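Side-chain contacts in glutamyl-tRNA synthetase (PDB 3AII), which probably attaches glutamate to its tRNA in two steps, first activating the amino acid with ATP and then transferring it to the acceptor end: residues Ala116-His121 and Glu366-Leu371; Glu156-Glu161 and Gly353-Ile358; Arg361-Glu366 and Lys387-Leu392. All blocks are in the same frame, centred on the assembly; numbering follows the deposited sequence. Where two conformers were deposited one is given.

Contact 1. Residues Ala116-His121 and Glu366-Leu371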
loop_
_atom_site.group_PDB
_atom_site.type_symbol
_atom_site.label_atom_id
_atom_site.label_comp_id
_atom_site.label_asym_id
_atom_site.label_seq_id
_atom_site.Cartn_x
_atom_site.Cartn_y
_atom_site.Cartn_z
ATOM N N ALA A 116 -8.441 4.037 -2.709
ATOM C CA ALA A 116 -9.350 3.947 -3.859
ATOM C C ALA A 116 -10.044 2.593 -3.907
ATOM O O ALA A 116 -11.237 2.492 -4.202
ATOM C CB ALA A 116 -8.599 4.196 -5.164
ATOM N N ALA A 117 -9.289 1.542 -3.625
ATOM C CA ALA A 117 -9.841 0.191 -3.690
ATOM C C ALA A 117 -10.925 -0.005 -2.641
ATOM O O ALA A 117 -12.018 -0.493 -2.930
ATOM C CB ALA A 117 -8.738 -0.832 -3.505
ATOM N N ILE A 118 -10.614 0.398 -1.415
ATOM C CA ILE A 118 -11.559 0.257 -0.311
ATOM C C ILE A 118 -12.824 1.092 -0.531
ATOM O O ILE A 118 -13.934 0.594 -0.379
ATOM C CB ILE A 118 -10.892 0.620 1.025
ATOM C CG1 ILE A 118 -9.864 -0.452 1.401
ATOM C CG2 ILE A 118 -11.944 0.754 2.132
ATOM C CD1 ILE A 118 -8.796 0.034 2.321
ATOM N N LEU A 119 -12.659 2.357 -0.904
ATOM C CA LEU A 119 -13.818 3.223 -1.067
ATOM C C LEU A 119 -14.736 2.708 -2.173
ATOM O O LEU A 119 -15.951 2.637 -2.009
ATOM C CB LEU A 119 -13.388 4.671 -1.333
ATOM C CG LEU A 119 -12.706 5.330 -0.138
ATOM C CD1 LEU A 119 -12.142 6.694 -0.512
ATOM C CD2 LEU A 119 -13.686 5.435 1.020
ATOM N N ASN A 120 -14.152 2.327 -3.301
ATOM C CA ASN A 120 -14.963 1.830 -4.395
ATOM C C ASN A 120 -15.648 0.526 -4.048
ATOM O O ASN A 120 -16.810 0.300 -4.403
ATOM C CB ASN A 120 -14.123 1.701 -5.662
ATOM C CG ASN A 120 -13.938 3.025 -6.346
ATOM O OD1 ASN A 120 -14.845 3.516 -7.017
ATOM N ND2 ASN A 120 -12.773 3.629 -6.170
ATOM N N HIS A 121 -14.933 -0.329 -3.329
ATOM C CA HIS A 121 -15.519 -1.574 -2.858
ATOM C C HIS A 121 -16.656 -1.309 -1.862
ATOM O O HIS A 121 -17.733 -1.882 -1.981
ATOM C CB HIS A 121 -14.446 -2.464 -2.254
ATOM C CG HIS A 121 -14.984 -3.681 -1.573
ATOM N ND1 HIS A 121 -15.735 -4.632 -2.229
ATOM C CD2 HIS A 121 -14.876 -4.103 -0.291
ATOM C CE1 HIS A 121 -16.067 -5.590 -1.380
ATOM N NE2 HIS A 121 -15.559 -5.291 -0.196
ATOM N N GLU A 366 -7.833 -5.096 8.073
ATOM C CA GLU A 366 -8.989 -4.488 8.724
ATOM C C GLU A 366 -8.667 -3.088 9.242
ATOM O O GLU A 366 -9.527 -2.200 9.266
ATOM C CB GLU A 366 -9.455 -5.373 9.887
ATOM C CG GLU A 366 -10.114 -6.695 9.473
ATOM C CD GLU A 366 -9.135 -7.754 8.964
ATOM O OE1 GLU A 366 -7.943 -7.740 9.349
ATOM O OE2 GLU A 366 -9.575 -8.622 8.178
ATOM N N ALA A 367 -7.422 -2.912 9.696
ATOM C CA ALA A 367 -6.965 -1.610 10.187
ATOM C C ALA A 367 -6.942 -0.604 9.039
ATOM O O ALA A 367 -7.352 0.550 9.194
ATOM C CB ALA A 367 -5.575 -1.721 10.818
ATOM N N ILE A 368 -6.461 -1.053 7.884
ATOM C CA ILE A 368 -6.427 -0.212 6.691
ATOM C C ILE A 368 -7.836 0.141 6.237
ATOM O O ILE A 368 -8.130 1.304 5.921
ATOM C CB ILE A 368 -5.681 -0.915 5.545
ATOM C CG1 ILE A 368 -4.242 -1.211 5.961
ATOM C CG2 ILE A 368 -5.703 -0.056 4.293
ATOM C CD1 ILE A 368 -3.499 -0.011 6.471
ATOM N N ARG A 369 -8.711 -0.858 6.208
ATOM C CA ARG A 369 -10.086 -0.621 5.792
ATOM C C ARG A 369 -10.751 0.384 6.720
ATOM O O ARG A 369 -11.410 1.311 6.260
ATOM C CB ARG A 369 -10.898 -1.920 5.737
ATOM C CG ARG A 369 -12.332 -1.704 5.256
ATOM C CD ARG A 369 -13.087 -3.016 5.086
ATOM N NE ARG A 369 -12.532 -3.860 4.031
ATOM C CZ ARG A 369 -12.889 -3.806 2.749
ATOM N NH1 ARG A 369 -12.326 -4.624 1.878
ATOM N NH2 ARG A 369 -13.804 -2.934 2.330
ATOM N N LYS A 370 -10.560 0.214 8.024
ATOM C CA LYS A 370 -11.196 1.105 8.992
ATOM C C LYS A 370 -10.717 2.545 8.833
ATOM O O LYS A 370 -11.516 3.480 8.894
ATOM C CB LYS A 370 -10.980 0.617 10.432
ATOM C CG LYS A 370 -11.570 1.560 11.469
ATOM C CD LYS A 370 -11.745 0.914 12.830
ATOM C CE LYS A 370 -12.293 1.932 13.832
ATOM N NZ LYS A 370 -12.695 1.319 15.128
ATOM N N LEU A 371 -9.419 2.713 8.608
ATOM C CA LEU A 371 -8.834 4.034 8.405
ATOM C C LEU A 371 -9.487 4.718 7.213
ATOM O O LEU A 371 -9.994 5.838 7.320
ATOM C CB LEU A 371 -7.334 3.918 8.151
ATOM C CG LEU A 371 -6.660 5.252 7.811
ATOM C CD1 LEU A 371 -6.739 6.205 8.996
ATOM C CD2 LEU A 371 -5.221 5.046 7.382
#
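Arg369 reaches across from helix 365-375 and sets its guanidinium against the edge of the His121 ring. Its NH2 comes within 3.1 Å of His121 CD2, close to the plane of the imidazole. The two flat groups are strongly turned against each other, with 72° between their planes, so they do not stack. No hydrogen bond joins the pair; the contact is between a ring carbon and a guanidinium nitrogen. The Arg369 chain runs extended from the backbone and then bends at CG-CD (chi3 -65°), which turns the guanidinium toward the imidazole. Its polar end is held elsewhere. NH2 makes a salt bridge to Glu122, the residue after His121, and NH1 donates to the carbonyl oxygen of Leu158. These two bonds fix the rotation of the group beside the ring.

Ile118 packs next to this polar pair and uses both branches. CD1 lies 3.7 Å from Ile368 CG2, and the two isoleucine side chains cross at about a right angle. Ile118 CD1 also lies 3.8 Å from Arg369 CA, near the backbone of the facing helix. The other branch, CG2, is placed anti to the backbone N and meets Arg369 CG at 4.0 Å. Ile118 and Arg369 have the nearest CA atoms, 6.3 Å apart.

The short helix segments cross at -70°, with their axes 9.8 Å apart. Helix 111-126 begins within the predicted HIGH motif of this class I catalytic domain. Phe101 and Leu99 of strand 98-101 touch Ala117 and Asn120, while Leu371 packs on helix 386-397.

Contact 2. Residues Glu156-Glu161 and Gly353-Ile358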
loop_
_atom_site.group_PDB
_atom_site.type_symbol
_atom_site.label_atom_id
_atom_site.label_comp_id
_atom_site.label_asym_id
_atom_site.label_seq_id
_atom_site.Cartn_x
_atom_site.Cartn_y
_atom_site.Cartn_z
ATOM N N GLU A 156 -7.310 -9.107 -2.785
ATOM C CA GLU A 156 -7.866 -10.197 -1.989
ATOM C C GLU A 156 -7.458 -10.008 -0.530
ATOM O O GLU A 156 -8.273 -10.150 0.380
ATOM C CB GLU A 156 -7.401 -11.570 -2.515
ATOM C CG GLU A 156 -8.005 -11.976 -3.877
ATOM C CD GLU A 156 -7.318 -13.182 -4.484
ATOM O OE1 GLU A 156 -6.236 -13.559 -3.993
ATOM O OE2 GLU A 156 -7.848 -13.756 -5.459
ATOM N N TRP A 157 -6.197 -9.671 -0.307
ATOM C CA TRP A 157 -5.714 -9.437 1.049
ATOM C C TRP A 157 -6.533 -8.356 1.745
ATOM O O TRP A 157 -6.875 -8.491 2.929
ATOM C CB TRP A 157 -4.232 -9.068 1.031
ATOM C CG TRP A 157 -3.673 -8.763 2.389
ATOM C CD1 TRP A 157 -3.304 -9.672 3.344
ATOM C CD2 TRP A 157 -3.420 -7.467 2.952
ATOM N NE1 TRP A 157 -2.835 -9.021 4.460
ATOM C CE2 TRP A 157 -2.896 -7.671 4.249
ATOM C CE3 TRP A 157 -3.589 -6.156 2.491
ATOM C CZ2 TRP A 157 -2.537 -6.613 5.089
ATOM C CZ3 TRP A 157 -3.229 -5.105 3.323
ATOM C CH2 TRP A 157 -2.706 -5.344 4.614
ATOM N N LEU A 158 -6.855 -7.290 1.011
ATOM C CA LEU A 158 -7.647 -6.192 1.562
ATOM C C LEU A 158 -9.077 -6.586 1.848
ATOM O O LEU A 158 -9.785 -5.862 2.538
ATOM C CB LEU A 158 -7.668 -4.988 0.618
ATOM C CG LEU A 158 -6.408 -4.156 0.554
ATOM C CD1 LEU A 158 -6.536 -3.138 -0.566
ATOM C CD2 LEU A 158 -6.189 -3.467 1.915
ATOM N N GLY A 159 -9.518 -7.717 1.303
ATOM C CA GLY A 159 -10.909 -8.120 1.428
ATOM C C GLY A 159 -11.835 -7.534 0.375
ATOM O O GLY A 159 -13.057 -7.550 0.519
ATOM N N VAL A 160 -11.254 -7.023 -0.704
ATOM C CA VAL A 160 -12.036 -6.427 -1.772
ATOM C C VAL A 160 -12.526 -7.538 -2.699
ATOM O O VAL A 160 -11.753 -8.407 -3.094
ATOM C CB VAL A 160 -11.187 -5.395 -2.548
ATOM C CG1 VAL A 160 -11.848 -5.002 -3.870
ATOM C CG2 VAL A 160 -10.935 -4.153 -1.676
ATOM N N GLU A 161 -13.817 -7.517 -2.996
ATOM C CA GLU A 161 -14.414 -8.403 -3.992
ATOM C C GLU A 161 -14.767 -7.585 -5.221
ATOM O O GLU A 161 -15.137 -6.414 -5.112
ATOM C CB GLU A 161 -15.690 -9.039 -3.453
ATOM C CG GLU A 161 -15.484 -9.982 -2.282
ATOM C CD GLU A 161 -16.768 -10.715 -1.895
ATOM O OE1 GLU A 161 -17.871 -10.174 -2.128
ATOM O OE2 GLU A 161 -16.671 -11.833 -1.354
ATOM N N GLY A 353 6.267 1.258 1.564
ATOM C CA GLY A 353 4.880 1.454 1.943
ATOM C C GLY A 353 3.920 0.555 1.184
ATOM O O GLY A 353 2.735 0.857 1.084
ATOM N N THR A 354 4.421 -0.549 0.638
ATOM C CA THR A 354 3.548 -1.485 -0.065
ATOM C C THR A 354 2.643 -2.216 0.922
ATOM O O THR A 354 2.982 -2.360 2.099
ATOM C CB THR A 354 4.349 -2.541 -0.846
ATOM O OG1 THR A 354 5.212 -3.246 0.049
ATOM C CG2 THR A 354 5.200 -1.881 -1.931
ATOM N N LEU A 355 1.490 -2.674 0.445
ATOM C CA LEU A 355 0.658 -3.544 1.276
ATOM C C LEU A 355 1.439 -4.799 1.686
ATOM O O LEU A 355 1.291 -5.300 2.802
ATOM C CB LEU A 355 -0.629 -3.910 0.535
ATOM C CG LEU A 355 -1.482 -2.691 0.148
ATOM C CD1 LEU A 355 -2.804 -3.165 -0.475
ATOM C CD2 LEU A 355 -1.736 -1.794 1.348
ATOM N N ARG A 356 2.278 -5.307 0.790
ATOM C CA ARG A 356 3.086 -6.487 1.109
ATOM C C ARG A 356 4.044 -6.250 2.274
ATOM O O ARG A 356 4.154 -7.085 3.179
ATOM C CB ARG A 356 3.834 -6.983 -0.138
ATOM C CG ARG A 356 2.882 -7.661 -1.114
ATOM C CD ARG A 356 3.304 -7.607 -2.587
ATOM N NE ARG A 356 2.223 -8.227 -3.350
ATOM C CZ ARG A 356 2.241 -9.470 -3.809
ATOM N NH1 ARG A 356 3.321 -10.229 -3.656
ATOM N NH2 ARG A 356 1.184 -9.952 -4.443
ATOM N N ALA A 357 4.726 -5.107 2.271
ATOM C CA ALA A 357 5.639 -4.799 3.360
ATOM C C ALA A 357 4.886 -4.662 4.676
ATOM O O ALA A 357 5.317 -5.205 5.700
ATOM C CB ALA A 357 6.426 -3.528 3.061
ATOM N N ILE A 358 3.769 -3.937 4.680
ATOM C CA ILE A 358 3.077 -3.752 5.958
ATOM C C ILE A 358 2.415 -5.040 6.454
ATOM O O ILE A 358 2.398 -5.306 7.663
ATOM C CB ILE A 358 2.101 -2.558 5.980
ATOM C CG1 ILE A 358 0.987 -2.718 4.953
ATOM C CG2 ILE A 358 2.854 -1.253 5.737
ATOM C CD1 ILE A 358 -0.063 -1.621 5.036
#
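The C-terminal end of helix 147-158 meets the first turn of helix 355-360 inside the class I catalytic domain, and Leu355 is the residue that bridges to both Trp157 and Leu158. Leu355 CB lies 4.0 Å from Trp157 CZ3, on the six-membered ring of the indole. The Leu355 O atom sits over one face of the same ring system. Trp157 holds CG anti to its backbone N (chi1 178°), which carries the indole out toward the other helix.

Both helix ends are closed by standard motifs. Gly159 has positive phi (86°) and ends the first helix in a Schellman motif. Thr354 is the N-cap of the second: its OG1 accepts from Ala357 N at 2.9 Å.

The second contact is purely aliphatic. Leu355 CD1 approaches Leu158 CD1 at 3.7 Å, and the two leucines cross at about a right angle. One methyl branch of Leu355 thus serves Leu158, while Leu355 CD2 turns to Trp157 CZ3 at 4.1 Å. The backbone of Leu355 also bonds to Leu109 of the predicted HIGH motif, and Leu158 packs on Ala114 of helix 111-126.

Contact 3. Residues Arg361-Glu366 and Lys387-Leu392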
loop_
_atom_site.group_PDB
_atom_site.type_symbol
_atom_site.label_atom_id
_atom_site.label_comp_id
_atom_site.label_asym_id
_atom_site.label_seq_id
_atom_site.Cartn_x
_atom_site.Cartn_y
_atom_site.Cartn_z
ATOM N N ARG A 361 4.794 -7.150 8.382
ATOM C CA ARG A 361 5.059 -6.632 9.725
ATOM C C ARG A 361 3.930 -6.920 10.722
ATOM O O ARG A 361 4.070 -6.656 11.919
ATOM C CB ARG A 361 5.306 -5.118 9.648
ATOM C CG ARG A 361 6.613 -4.771 8.968
ATOM C CD ARG A 361 6.695 -3.287 8.661
ATOM N NE ARG A 361 6.386 -2.469 9.821
ATOM C CZ ARG A 361 6.031 -1.190 9.759
ATOM N NH1 ARG A 361 5.917 -0.577 8.575
ATOM N NH2 ARG A 361 5.780 -0.524 10.872
ATOM N N GLY A 362 2.812 -7.440 10.228
ATOM C CA GLY A 362 1.671 -7.737 11.080
ATOM C C GLY A 362 0.625 -6.639 11.145
ATOM O O GLY A 362 -0.231 -6.636 12.038
ATOM N N ILE A 363 0.675 -5.701 10.206
ATOM C CA ILE A 363 -0.429 -4.752 10.073
ATOM C C ILE A 363 -1.631 -5.462 9.435
ATOM O O ILE A 363 -1.507 -6.077 8.372
ATOM C CB ILE A 363 -0.047 -3.549 9.203
ATOM C CG1 ILE A 363 1.215 -2.861 9.744
ATOM C CG2 ILE A 363 -1.225 -2.588 9.095
ATOM C CD1 ILE A 363 1.087 -2.354 11.156
ATOM N N ARG A 364 -2.796 -5.364 10.068
ATOM C CA ARG A 364 -4.015 -6.049 9.614
ATOM C C ARG A 364 -4.743 -5.291 8.505
ATOM O O ARG A 364 -4.840 -4.059 8.549
ATOM C CB ARG A 364 -4.988 -6.212 10.788
ATOM C CG ARG A 364 -4.507 -7.116 11.911
ATOM C CD ARG A 364 -4.883 -8.568 11.654
ATOM N NE ARG A 364 -4.774 -9.366 12.871
ATOM C CZ ARG A 364 -5.810 -9.879 13.529
ATOM N NH1 ARG A 364 -5.607 -10.589 14.626
ATOM N NH2 ARG A 364 -7.045 -9.698 13.079
ATOM N N PRO A 365 -5.300 -6.013 7.526
ATOM C CA PRO A 365 -6.003 -5.291 6.465
ATOM C C PRO A 365 -7.236 -4.569 7.005
ATOM O O PRO A 365 -7.617 -3.536 6.454
ATOM C CB PRO A 365 -6.390 -6.395 5.468
ATOM C CG PRO A 365 -6.309 -7.679 6.242
ATOM C CD PRO A 365 -5.239 -7.464 7.290
ATOM N N GLU A 366 -7.833 -5.096 8.073
ATOM C CA GLU A 366 -8.989 -4.488 8.724
ATOM C C GLU A 366 -8.667 -3.088 9.242
ATOM O O GLU A 366 -9.527 -2.200 9.266
ATOM C CB GLU A 366 -9.455 -5.373 9.887
ATOM C CG GLU A 366 -10.114 -6.695 9.473
ATOM C CD GLU A 366 -9.135 -7.754 8.964
ATOM O OE1 GLU A 366 -7.943 -7.740 9.349
ATOM O OE2 GLU A 366 -9.575 -8.622 8.178
ATOM N N LYS A 387 1.331 6.597 12.587
ATOM C CA LYS A 387 0.856 6.423 13.953
ATOM C C LYS A 387 -0.653 6.237 13.998
ATOM O O LYS A 387 -1.179 5.546 14.867
ATOM C CB LYS A 387 1.302 7.591 14.842
ATOM C CG LYS A 387 2.781 7.516 15.202
ATOM C CD LYS A 387 3.278 8.744 15.952
ATOM C CE LYS A 387 4.761 8.594 16.278
ATOM N NZ LYS A 387 5.367 9.820 16.869
ATOM N N LYS A 388 -1.348 6.850 13.048
ATOM C CA LYS A 388 -2.781 6.671 12.937
ATOM C C LYS A 388 -3.111 5.224 12.567
ATOM O O LYS A 388 -4.044 4.624 13.103
ATOM C CB LYS A 388 -3.345 7.639 11.895
ATOM C CG LYS A 388 -4.836 7.538 11.698
ATOM C CD LYS A 388 -5.577 7.620 13.012
ATOM C CE LYS A 388 -7.074 7.562 12.782
ATOM N NZ LYS A 388 -7.805 7.053 13.971
ATOM N N ILE A 389 -2.341 4.660 11.649
ATOM C CA ILE A 389 -2.585 3.287 11.234
ATOM C C ILE A 389 -2.203 2.352 12.389
ATOM O O ILE A 389 -2.904 1.372 12.676
ATOM C CB ILE A 389 -1.780 2.934 9.972
ATOM C CG1 ILE A 389 -2.313 3.717 8.766
ATOM C CG2 ILE A 389 -1.833 1.433 9.690
ATOM C CD1 ILE A 389 -1.461 3.568 7.530
ATOM N N TYR A 390 -1.112 2.676 13.070
ATOM C CA TYR A 390 -0.644 1.836 14.170
ATOM C C TYR A 390 -1.666 1.811 15.299
ATOM O O TYR A 390 -1.880 0.775 15.935
ATOM C CB TYR A 390 0.705 2.325 14.709
ATOM C CG TYR A 390 1.841 2.284 13.706
ATOM C CD1 TYR A 390 1.804 1.427 12.615
ATOM C CD2 TYR A 390 2.970 3.077 13.877
ATOM C CE1 TYR A 390 2.839 1.382 11.703
ATOM C CE2 TYR A 390 4.016 3.035 12.969
ATOM C CZ TYR A 390 3.945 2.184 11.886
ATOM O OH TYR A 390 4.979 2.128 10.985
ATOM N N GLY A 391 -2.284 2.957 15.557
ATOM C CA GLY A 391 -3.308 3.052 16.579
ATOM C C GLY A 391 -4.473 2.111 16.334
ATOM O O GLY A 391 -4.962 1.456 17.258
ATOM N N LEU A 392 -4.923 2.039 15.084
ATOM C CA LEU A 392 -6.020 1.155 14.728
ATOM C C LEU A 392 -5.578 -0.297 14.812
ATOM O O LEU A 392 -6.328 -1.164 15.270
ATOM C CB LEU A 392 -6.513 1.464 13.313
ATOM C CG LEU A 392 -7.279 2.777 13.166
ATOM C CD1 LEU A 392 -7.497 3.070 11.692
ATOM C CD2 LEU A 392 -8.603 2.701 13.912
#
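Arg361 and Tyr390 are joined by one nearly straight hydrogen bond, from Arg361 NH2 to Tyr390 OH, at 2.8 Å with an N-H...O angle of 172°. The hydroxyl lies in the guanidinium plane, at its edge. The guanidinium and the phenol ring are turned 76° apart. A bend of the Arg361 chain at CG-CD (chi3 50°) helps bring NH2 to the hydroxyl. Arg361 NH2 also lies 3.4 Å from Tyr390 CZ. Gly362, with positive phi, closes the preceding helix in a Schellman motif, and Ile363 follows it in the connection to helix 365-375.

Beside the polar bond, Ile363 uses two branches. CD1 comes obliquely to the Tyr390 ring, 4.1 Å from Tyr390 CD1. CG2 meets Ile389 CG2 at 4.1 Å, and these two isoleucines cross at about a right angle. Replacing Tyr390 with an alanine would probably leave Arg361 NH2 without its hydroxyl partner and open a gap beside Ile363 CD1.

The next shell ties this corner to the C-terminal part of the chain. Arg361 NH2 also donates to Ala551 O, and NE to Tyr550 O, so three bonds hold the guanidinium. The Tyr390 ring meets that of His552. Arg364 is the N-cap residue of helix 365-375. Asn393, one turn beyond Ile389, bonds through ND2 to Gly362 O and through OD1 to Arg364 N.

Overall arrangement
Contacts 1 and 2 each join an early helix of the catalytic domain, 111-126 or 147-158, to a late one, 365-375 or 355-360. Contact 3 joins two neighbouring late elements. The centres of contacts 1 and 2 are about 10 Å apart, and that of contact 3 is about 12 Å from each. Contacts 1 and 3 both use helix 365-375 and share Glu366; their segments alternate along the chain. Contact 2 is nested inside the loop closed by contact 1 and closes before contact 3 opens. Contact 3 also touches strand 546-552 of the C-terminal anticodon-binding beta region, so it probably lies where that region meets the catalytic helices.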